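Local coordinates for HRDC domain-containing protein (Bifidobacterium adolescentis ATCC 15703, PDB 3CYM) that is of unknown function but probably acts as a ribonuclease D-like 3'-5' exonuclease on nucleic acid, at residues W195-E198 with E199-Y202; V387-P390 with Q391-R394; A408-L411 with S412-A416. All blocks are in the same frame, centred on the assembly; numbering follows the deposited sequence.

Interaction 1: W195-E198 with E199-Y202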
ATOM      1  N   TRP A 195       2.465  17.571 -15.654  1.00 23.85           N
ATOM      2  CA  TRP A 195       1.522  16.519 -15.281  1.00 21.74           C
ATOM      3  C   TRP A 195       2.141  15.743 -14.133  1.00 18.21           C
ATOM      4  O   TRP A 195       1.492  15.531 -13.112  1.00 19.36           O
ATOM      5  CB  TRP A 195       1.309  15.538 -16.429  1.00 19.37           C
ATOM      6  CG  TRP A 195       0.578  16.026 -17.637  1.00 16.86           C
ATOM      7  CD1 TRP A 195       0.237  17.309 -17.953  1.00 15.06           C
ATOM      8  CD2 TRP A 195       0.134  15.211 -18.723  1.00 14.04           C
ATOM      9  NE1 TRP A 195      -0.406  17.340 -19.162  1.00 15.16           N
ATOM     10  CE2 TRP A 195      -0.486  16.063 -19.657  1.00 13.73           C
ATOM     11  CE3 TRP A 195       0.198  13.833 -18.994  1.00  8.07           C
ATOM     12  CZ2 TRP A 195      -1.045  15.588 -20.849  1.00 17.04           C
ATOM     13  CZ3 TRP A 195      -0.368  13.358 -20.172  1.00 16.28           C
ATOM     14  CH2 TRP A 195      -0.975  14.234 -21.086  1.00 17.89           C
ATOM     15  N   ALA A 196       3.402  15.339 -14.325  1.00 19.34           N
ATOM     16  CA  ALA A 196       4.206  14.663 -13.305  1.00 18.78           C
ATOM     17  C   ALA A 196       4.220  15.434 -11.987  1.00 19.99           C
ATOM     18  O   ALA A 196       3.810  14.895 -10.954  1.00 14.97           O
ATOM     19  CB  ALA A 196       5.615  14.419 -13.806  1.00 16.49           C
ATOM     20  N   GLN A 197       4.641  16.699 -12.042  1.00 15.69           N
ATOM     21  CA  GLN A 197       4.677  17.556 -10.857  1.00 15.91           C
ATOM     22  C   GLN A 197       3.349  17.616 -10.080  1.00 19.28           C
ATOM     23  O   GLN A 197       3.351  17.467  -8.852  1.00 20.05           O
ATOM     24  CB  GLN A 197       5.181  18.961 -11.218  1.00 21.49           C
ATOM     25  CG  GLN A 197       5.625  19.808 -10.023  1.00 20.26           C
ATOM     26  CD  GLN A 197       6.483  19.023  -9.033  1.00 28.69           C
ATOM     27  OE1 GLN A 197       7.513  18.448  -9.396  1.00 30.92           O
ATOM     28  NE2 GLN A 197       6.060  19.003  -7.778  1.00 27.66           N
ATOM     29  N   GLU A 198       2.230  17.791 -10.794  1.00 19.83           N
ATOM     30  CA  GLU A 198       0.878  17.785 -10.189  1.00 16.93           C
ATOM     31  C   GLU A 198       0.523  16.450  -9.527  1.00 20.85           C
ATOM     32  O   GLU A 198      -0.187  16.412  -8.511  1.00 17.69           O
ATOM     33  CB  GLU A 198      -0.192  18.103 -11.238  1.00 20.45           C
ATOM     34  CG  GLU A 198      -0.299  19.562 -11.644  1.00 17.37           C
ATOM     35  CD  GLU A 198      -1.556  19.861 -12.455  1.00 22.59           C
ATOM     36  OE1 GLU A 198      -1.486  20.714 -13.365  1.00 23.01           O
ATOM     37  OE2 GLU A 198      -2.614  19.253 -12.185  1.00 19.68           O
ATOM     38  N   GLU A 199       1.003  15.355 -10.119  1.00 17.42           N
ATOM     39  CA  GLU A 199       0.763  14.035  -9.572  1.00 13.59           C
ATOM     40  C   GLU A 199       1.610  13.799  -8.335  1.00 12.95           C
ATOM     41  O   GLU A 199       1.196  13.062  -7.442  1.00 16.59           O
ATOM     42  CB  GLU A 199       1.016  12.945 -10.612  1.00 14.07           C
ATOM     43  CG  GLU A 199       0.009  12.888 -11.745  1.00 20.31           C
ATOM     44  CD  GLU A 199      -1.408  12.681 -11.264  1.00 23.34           C
ATOM     45  OE1 GLU A 199      -2.219  13.617 -11.429  1.00 27.22           O
ATOM     46  OE2 GLU A 199      -1.708  11.594 -10.718  1.00 27.03           O
ATOM     47  N   PHE A 200       2.781  14.437  -8.278  1.00 16.52           N
ATOM     48  CA  PHE A 200       3.655  14.351  -7.101  1.00 14.89           C
ATOM     49  C   PHE A 200       3.080  15.159  -5.932  1.00 20.64           C
ATOM     50  O   PHE A 200       2.986  14.663  -4.792  1.00 20.25           O
ATOM     51  CB  PHE A 200       5.065  14.862  -7.413  1.00 11.09           C
ATOM     52  CG  PHE A 200       5.743  14.163  -8.555  1.00 13.61           C
ATOM     53  CD1 PHE A 200       5.437  12.843  -8.887  1.00  6.32           C
ATOM     54  CD2 PHE A 200       6.726  14.826  -9.286  1.00 15.55           C
ATOM     55  CE1 PHE A 200       6.076  12.219  -9.942  1.00 12.93           C
ATOM     56  CE2 PHE A 200       7.374  14.209 -10.332  1.00 15.78           C
ATOM     57  CZ  PHE A 200       7.059  12.904 -10.663  1.00 10.02           C
ATOM     58  N   ASP A 201       2.713  16.408  -6.226  1.00 15.36           N
ATOM     59  CA  ASP A 201       2.024  17.285  -5.284  1.00 13.68           C
ATOM     60  C   ASP A 201       0.850  16.593  -4.584  1.00 13.09           C
ATOM     61  O   ASP A 201       0.729  16.654  -3.365  1.00 15.48           O
ATOM     62  CB  ASP A 201       1.499  18.523  -6.014  1.00 18.04           C
ATOM     63  CG  ASP A 201       2.597  19.499  -6.398  1.00 15.71           C
ATOM     64  OD1 ASP A 201       3.741  19.359  -5.922  1.00 19.47           O
ATOM     65  OD2 ASP A 201       2.298  20.425  -7.177  1.00 23.15           O
ATOM     66  N   TYR A 202       0.004  15.935  -5.377  1.00 14.56           N
ATOM     67  CA  TYR A 202      -1.183  15.234  -4.900  1.00 18.48           C
ATOM     68  C   TYR A 202      -0.858  13.981  -4.072  1.00 18.81           C
ATOM     69  O   TYR A 202      -1.513  13.717  -3.055  1.00 19.81           O
ATOM     70  CB  TYR A 202      -2.066  14.872  -6.098  1.00 21.27           C
ATOM     71  CG  TYR A 202      -3.242  13.967  -5.790  1.00 22.51           C
ATOM     72  CD1 TYR A 202      -4.395  14.469  -5.188  1.00 24.81           C
ATOM     73  CD2 TYR A 202      -3.212  12.611  -6.135  1.00 21.27           C
ATOM     74  CE1 TYR A 202      -5.482  13.636  -4.924  1.00 28.14           C
ATOM     75  CE2 TYR A 202      -4.288  11.773  -5.872  1.00 19.91           C
ATOM     76  CZ  TYR A 202      -5.415  12.291  -5.271  1.00 23.46           C
ATOM     77  OH  TYR A 202      -6.478  11.463  -5.014  1.00 27.81           O
TER
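On helix 193-207, Gln197 and Asp201 are joined one turn apart by their polar ends, while Ala196 and Phe200 meet by their apolar parts. Gln197 NE2 donates to Asp201 OD1 at 3.0 Å. Asp201 OD1 lies close to the amide plane of Gln197, but the donor meets it from above, 48° out of the carboxylate plane, and the bond is distinctly bent. Gln197 reaches its partner because CG stands opposite the backbone N (chi1 -164°) and the chain then folds at the next bond; the same turn sets OE1 near the plane of the Phe200 ring, at its edge, 3.7 Å from CD2. Phe200 is placed differently. With CG on the side of its own backbone N (chi1 -57°), the ring swings back along the helix, and Ala196 O sits 3.1 Å above the plane, over the ring centre. That oxygen also accepts the Phe200 N-H, with N to Ala196 O at 2.9 Å, so one carbonyl is bonded to the amide and roofed by the ring of the same residue. At the far end of the ring CZ rests 3.8 Å from Ala196 CB. A serine in place of Phe200 would probably leave the methyl of Ala196 without its apolar neighbour and open a gap beside Ile123 and Phe119, which the ring also meets. The two glutamates serve other partners: Glu199 OE1 forms a salt bridge with Arg417 and accepts from Trp419 NE1, and Glu198 OE2 accepts from the Trp419 backbone N. Trp195 stacks on the ring of Trp419. Such a division of labour is that of an amphipathic helix, with Phe200 and Ala196 turned to helix 121-127 and the Gln197-Asp201 pair bridging successive turns.

Interaction 2: V387-P390 with Q391-R394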
ATOM      1  N   VAL A 387      -4.685   8.762 -17.213  1.00 21.47           N
ATOM      2  CA  VAL A 387      -5.323   9.966 -17.786  1.00 22.42           C
ATOM      3  C   VAL A 387      -6.358  10.572 -16.823  1.00 23.32           C
ATOM      4  O   VAL A 387      -6.361  11.782 -16.579  1.00 21.65           O
ATOM      5  CB  VAL A 387      -5.984   9.653 -19.169  1.00 21.39           C
ATOM      6  CG1 VAL A 387      -6.771  10.835 -19.682  1.00 25.42           C
ATOM      7  CG2 VAL A 387      -4.935   9.277 -20.190  1.00 21.04           C
ATOM      8  N   ILE A 388      -7.220   9.711 -16.281  1.00 22.86           N
ATOM      9  CA  ILE A 388      -8.138  10.043 -15.192  1.00 24.73           C
ATOM     10  C   ILE A 388      -8.582   8.734 -14.544  1.00 28.84           C
ATOM     11  O   ILE A 388      -8.665   7.708 -15.229  1.00 31.38           O
ATOM     12  CB  ILE A 388      -9.356  10.900 -15.671  1.00 26.66           C
ATOM     13  CG1 ILE A 388     -10.192  11.390 -14.475  1.00 22.73           C
ATOM     14  CG2 ILE A 388     -10.180  10.162 -16.737  1.00 27.49           C
ATOM     15  CD1 ILE A 388     -10.957  12.642 -14.737  1.00 20.08           C
ATOM     16  N   LYS A 389      -8.832   8.769 -13.230  1.00 27.92           N
ATOM     17  CA  LYS A 389      -9.298   7.596 -12.483  1.00 26.08           C
ATOM     18  C   LYS A 389     -10.650   7.118 -12.990  1.00 22.33           C
ATOM     19  O   LYS A 389     -11.621   7.875 -12.957  1.00 19.52           O
ATOM     20  CB  LYS A 389      -9.377   7.877 -10.982  1.00 17.36           C
ATOM     21  CG  LYS A 389      -9.621   6.622 -10.149  1.00 25.64           C
ATOM     22  CD  LYS A 389      -9.598   6.919  -8.664  1.00 27.09           C
ATOM     23  CE  LYS A 389     -10.074   5.727  -7.859  1.00 33.78           C
ATOM     24  NZ  LYS A 389     -10.361   6.136  -6.449  1.00 36.91           N
ATOM     25  N   PRO A 390     -10.707   5.855 -13.460  1.00 21.57           N
ATOM     26  CA  PRO A 390     -11.894   5.239 -14.033  1.00 16.64           C
ATOM     27  C   PRO A 390     -13.163   5.433 -13.210  1.00 19.03           C
ATOM     28  O   PRO A 390     -14.226   5.639 -13.793  1.00 17.78           O
ATOM     29  CB  PRO A 390     -11.504   3.770 -14.099  1.00 14.98           C
ATOM     30  CG  PRO A 390     -10.050   3.830 -14.407  1.00 17.23           C
ATOM     31  CD  PRO A 390      -9.566   4.918 -13.494  1.00 19.54           C
ATOM     32  N   GLN A 391     -13.041   5.400 -11.882  1.00 17.75           N
ATOM     33  CA  GLN A 391     -14.188   5.589 -10.978  1.00 22.11           C
ATOM     34  C   GLN A 391     -14.833   6.984 -11.069  1.00 21.50           C
ATOM     35  O   GLN A 391     -16.051   7.125 -10.873  1.00 23.03           O
ATOM     36  CB  GLN A 391     -13.805   5.253  -9.526  1.00 20.80           C
ATOM     37  CG  GLN A 391     -14.982   5.114  -8.543  1.00 26.04           C
ATOM     38  CD  GLN A 391     -15.958   3.986  -8.904  1.00 25.17           C
ATOM     39  OE1 GLN A 391     -15.564   2.948  -9.428  1.00 27.70           O
ATOM     40  NE2 GLN A 391     -17.229   4.191  -8.607  1.00 17.38           N
ATOM     41  N   TYR A 392     -14.034   8.003 -11.378  1.00 20.19           N
ATOM     42  CA  TYR A 392     -14.562   9.369 -11.481  1.00 21.09           C
ATOM     43  C   TYR A 392     -15.520   9.518 -12.675  1.00 19.87           C
ATOM     44  O   TYR A 392     -16.527  10.224 -12.582  1.00 21.01           O
ATOM     45  CB  TYR A 392     -13.436  10.416 -11.521  1.00 22.85           C
ATOM     46  CG  TYR A 392     -12.499  10.434 -10.315  1.00 24.71           C
ATOM     47  CD1 TYR A 392     -12.887   9.905  -9.074  1.00 25.38           C
ATOM     48  CD2 TYR A 392     -11.234  11.010 -10.410  1.00 25.54           C
ATOM     49  CE1 TYR A 392     -12.032   9.922  -7.983  1.00 19.38           C
ATOM     50  CE2 TYR A 392     -10.368  11.039  -9.310  1.00 21.14           C
ATOM     51  CZ  TYR A 392     -10.776  10.496  -8.110  1.00 26.98           C
ATOM     52  OH  TYR A 392      -9.928  10.522  -7.035  1.00 31.36           O
ATOM     53  N   LEU A 393     -15.216   8.816 -13.769  1.00 15.77           N
ATOM     54  CA  LEU A 393     -16.079   8.767 -14.963  1.00 18.24           C
ATOM     55  C   LEU A 393     -17.360   7.983 -14.722  1.00 18.09           C
ATOM     56  O   LEU A 393     -18.410   8.325 -15.264  1.00 23.13           O
ATOM     57  CB  LEU A 393     -15.340   8.144 -16.152  1.00 14.66           C
ATOM     58  CG  LEU A 393     -13.943   8.644 -16.509  1.00 16.40           C
ATOM     59  CD1 LEU A 393     -13.328   7.728 -17.558  1.00 11.83           C
ATOM     60  CD2 LEU A 393     -13.999  10.055 -17.007  1.00 13.16           C
ATOM     61  N   ARG A 394     -17.252   6.909 -13.945  1.00 17.71           N
ATOM     62  CA  ARG A 394     -18.401   6.122 -13.509  1.00 19.45           C
ATOM     63  C   ARG A 394     -19.336   6.934 -12.600  1.00 21.69           C
ATOM     64  O   ARG A 394     -20.552   6.965 -12.818  1.00 17.65           O
ATOM     65  CB  ARG A 394     -17.936   4.850 -12.795  1.00 21.41           C
ATOM     66  CG  ARG A 394     -17.167   3.875 -13.684  1.00 20.91           C
ATOM     67  CD  ARG A 394     -17.103   2.482 -13.066  1.00 16.40           C
ATOM     68  NE  ARG A 394     -16.054   2.369 -12.056  1.00 26.00           N
ATOM     69  CZ  ARG A 394     -14.813   1.957 -12.297  1.00 27.19           C
ATOM     70  NH1 ARG A 394     -14.438   1.617 -13.521  1.00 24.59           N
ATOM     71  NH2 ARG A 394     -13.938   1.895 -11.305  1.00 31.22           N
TER
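Pro390, Lys389 and Tyr392 bear most of this contact, where the chain leaves a short link after helix 384-387 and enters helix 390-397. Lys389 lays its aliphatic stem across one face of the Tyr392 ring. Its CB makes a CH-pi contact, nearest to CD2 at 3.7 Å and offset toward the rim, and CD follows over the phenol end, 3.8 Å from Tyr392 CZ. The stem can run along the face because the whole lysine chain is extended from CB outward, starting with CG opposite the backbone N (chi1 -170°). The backbone repeats the link, Tyr392 N donating to Lys389 O at 2.9 Å.

Pro390 is held from its other end. Its carbonyl O accepts Arg394 N at 3.3 Å, and the arginine side chain curls back over the same residue: bent at chi3 (-81°), it sets its guanidinium flat above the Pro390 carbonyl carbon, with NH1 3.7 Å from Pro390 CB. What fixes the rotation of that group is Gln391. Arg394 NE and NH2 both donate side-on to Gln391 OE1, each at 2.7 Å; OE1 lies in the guanidinium plane, and the two nitrogens reach it from the same face of the amide. The other end of that amide, NE2, bonds to Ala348 O and Asn395 OD1, so the glutamine is fastened at both ends.

Toward the interior, Ile388 CG2 touches Leu393 CD2 at 3.8 Å; both side chains also lean on Val373 of helix 360-380. A proline in the first turn, where no earlier carbonyl awaits its missing N-H, is a familiar way of starting a helix, here in the HRDC-like C-terminal domain.

Interaction 3: A408-L411 with S412-A416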
ATOM      1  N   ALA A 408     -16.312  19.604 -15.899  1.00 27.26           N
ATOM      2  CA  ALA A 408     -15.060  20.124 -15.359  1.00 23.77           C
ATOM      3  C   ALA A 408     -15.082  20.286 -13.835  1.00 24.74           C
ATOM      4  O   ALA A 408     -14.113  19.919 -13.170  1.00 24.84           O
ATOM      5  CB  ALA A 408     -14.686  21.433 -16.044  1.00 24.03           C
ATOM      6  N   ARG A 409     -16.188  20.807 -13.294  1.00 23.48           N
ATOM      7  CA  ARG A 409     -16.336  20.997 -11.845  1.00 24.86           C
ATOM      8  C   ARG A 409     -16.538  19.681 -11.088  1.00 24.99           C
ATOM      9  O   ARG A 409     -15.881  19.452 -10.067  1.00 28.22           O
ATOM     10  CB  ARG A 409     -17.456  22.005 -11.522  1.00 29.72           C
ATOM     11  CG  ARG A 409     -17.728  22.222 -10.020  1.00 36.61           C
ATOM     12  CD  ARG A 409     -18.819  23.265  -9.756  1.00 47.34           C
ATOM     13  NE  ARG A 409     -20.040  23.019 -10.529  1.00 60.09           N
ATOM     14  CZ  ARG A 409     -21.199  23.652 -10.349  1.00 63.25           C
ATOM     15  NH1 ARG A 409     -21.328  24.580  -9.407  1.00 65.71           N
ATOM     16  NH2 ARG A 409     -22.241  23.351 -11.114  1.00 62.19           N
ATOM     17  N   PHE A 410     -17.432  18.823 -11.593  1.00 25.61           N
ATOM     18  CA  PHE A 410     -17.703  17.512 -10.985  1.00 23.04           C
ATOM     19  C   PHE A 410     -16.437  16.684 -10.869  1.00 22.84           C
ATOM     20  O   PHE A 410     -16.200  16.063  -9.836  1.00 24.44           O
ATOM     21  CB  PHE A 410     -18.751  16.718 -11.782  1.00 24.07           C
ATOM     22  CG  PHE A 410     -19.194  15.435 -11.110  1.00 30.20           C
ATOM     23  CD1 PHE A 410     -20.286  15.432 -10.246  1.00 32.41           C
ATOM     24  CD2 PHE A 410     -18.523  14.231 -11.340  1.00 31.75           C
ATOM     25  CE1 PHE A 410     -20.695  14.258  -9.617  1.00 31.43           C
ATOM     26  CE2 PHE A 410     -18.924  13.058 -10.712  1.00 32.34           C
ATOM     27  CZ  PHE A 410     -20.015  13.068  -9.857  1.00 36.22           C
ATOM     28  N   LEU A 411     -15.641  16.675 -11.938  1.00 24.13           N
ATOM     29  CA  LEU A 411     -14.403  15.894 -11.993  1.00 23.68           C
ATOM     30  C   LEU A 411     -13.367  16.410 -11.018  1.00 21.78           C
ATOM     31  O   LEU A 411     -12.656  15.627 -10.390  1.00 27.95           O
ATOM     32  CB  LEU A 411     -13.841  15.891 -13.415  1.00 18.91           C
ATOM     33  CG  LEU A 411     -14.029  14.659 -14.305  1.00 15.10           C
ATOM     34  CD1 LEU A 411     -15.318  13.881 -14.060  1.00 18.51           C
ATOM     35  CD2 LEU A 411     -13.898  15.099 -15.747  1.00  5.95           C
ATOM     36  N   SER A 412     -13.303  17.732 -10.897  1.00 25.72           N
ATOM     37  CA  SER A 412     -12.425  18.410  -9.949  1.00 22.48           C
ATOM     38  C   SER A 412     -12.817  18.065  -8.507  1.00 22.59           C
ATOM     39  O   SER A 412     -11.975  17.621  -7.718  1.00 23.97           O
ATOM     40  CB  SER A 412     -12.479  19.923 -10.188  1.00 21.36           C
ATOM     41  OG  SER A 412     -11.193  20.500 -10.098  1.00 28.37           O
ATOM     42  N   GLU A 413     -14.101  18.228  -8.184  1.00 25.11           N
ATOM     43  CA  GLU A 413     -14.649  17.866  -6.866  1.00 26.01           C
ATOM     44  C   GLU A 413     -14.508  16.373  -6.510  1.00 27.37           C
ATOM     45  O   GLU A 413     -14.544  16.010  -5.332  1.00 30.46           O
ATOM     46  CB  GLU A 413     -16.109  18.337  -6.737  1.00 25.46           C
ATOM     47  CG  GLU A 413     -16.242  19.787  -6.242  1.00 40.66           C
ATOM     48  CD  GLU A 413     -17.595  20.433  -6.545  1.00 48.00           C
ATOM     49  OE1 GLU A 413     -17.709  21.668  -6.368  1.00 46.22           O
ATOM     50  OE2 GLU A 413     -18.540  19.723  -6.962  1.00 52.19           O
ATOM     51  N   GLN A 414     -14.341  15.524  -7.526  1.00 25.65           N
ATOM     52  CA  GLN A 414     -14.063  14.096  -7.333  1.00 27.27           C
ATOM     53  C   GLN A 414     -12.634  13.853  -6.851  1.00 21.19           C
ATOM     54  O   GLN A 414     -12.354  12.860  -6.168  1.00 22.49           O
ATOM     55  CB  GLN A 414     -14.316  13.304  -8.625  1.00 26.67           C
ATOM     56  CG  GLN A 414     -15.780  13.033  -8.929  1.00 25.24           C
ATOM     57  CD  GLN A 414     -16.372  11.934  -8.069  1.00 28.06           C
ATOM     58  OE1 GLN A 414     -16.057  10.762  -8.243  1.00 17.91           O
ATOM     59  NE2 GLN A 414     -17.237  12.310  -7.139  1.00 17.93           N
ATOM     60  N   GLY A 415     -11.735  14.762  -7.214  1.00 22.40           N
ATOM     61  CA  GLY A 415     -10.333  14.677  -6.819  1.00 18.73           C
ATOM     62  C   GLY A 415      -9.362  14.572  -7.980  1.00 20.34           C
ATOM     63  O   GLY A 415      -8.170  14.310  -7.767  1.00 19.74           O
ATOM     64  N   ALA A 416      -9.867  14.758  -9.203  1.00 14.70           N
ATOM     65  CA  ALA A 416      -9.015  14.796 -10.394  1.00 15.56           C
ATOM     66  C   ALA A 416      -8.192  16.065 -10.435  1.00 18.08           C
ATOM     67  O   ALA A 416      -8.656  17.143 -10.060  1.00 24.26           O
ATOM     68  CB  ALA A 416      -9.843  14.670 -11.674  1.00 14.17           C
TER
HETATM   69  O   HOH W   1     -17.838  15.591  -7.667  1.00 20.95           O
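Leu411 O, near the end of helix 407-414, is approached by three backbone N-H groups: the straightest is Ala416 N, donating at 3.2 Å, while Gln414 N and Gly415 N add weak bonds. With Gly415 N also donating to Ser412 O at 2.9 Å, the pattern is a Schellman motif, which closes a helix at its C-terminal end. Gly415 makes the turn possible, for its positive phi (119°) would jam a side chain against the carbonyl O of Gln414. After it the chain turns away, and the methyl of Ala416 comes to rest beside the carbonyl that its own N-H bonds, its CB 3.2 Å from Leu411 O; it also touches Ile388 and Val421.

One turn back, Phe410 and Gln414 run side by side in the same direction. The planes of ring and amide are nearly parallel, 12° apart, and Gln414 CG touches Phe410 CE2 at 3.6 Å. Gln414 reaches back by a bend at chi2 (-76°), and its OE1 is taken by Asn395 ND2 of helix 390-397, which keeps the amide beside the ring.

On the solvent side the glutamate carboxylate of Glu413 lies beside the aliphatic stem of Arg409, Glu413 OE1 3.7 Å from Arg409 CG, while the nearest charged atoms, Arg409 NE and Glu413 OE1, stay 5.0 Å apart, so their attraction is probably modest. Leu411, meanwhile, is buried against Leu396 and Val424.

A water occupies the angle between Phe410 and Gln414. It lies over the centre of one face of the Phe410 ring, accepts a weak, long bond from Gln414 NE2, and donates to Phe410 O, with the water oxygen 2.8 Å from Phe410 O.

Along the chain the three contacts follow in series, interaction 1 on helix 193-207 and interactions 2 and 3 on the consecutive helices 390-397 and 407-414 of the HRDC-like C-terminal domain. Interactions 2 and 3 have centres about 10 Å apart and share a core: Ile388 packs on Leu411 and Ala416, and Tyr392 meets Gln414. The centre of interaction 1 is about 16 Å from that of interaction 3, which it touches where Tyr202 packs on Gly415, and about 17 Å from that of interaction 2. Helix 193-207 also packs on the exonuclease domain, whose sodium site is Asp44, Glu46 and Asp172, so it joins that domain to C-terminal helices far along the chain.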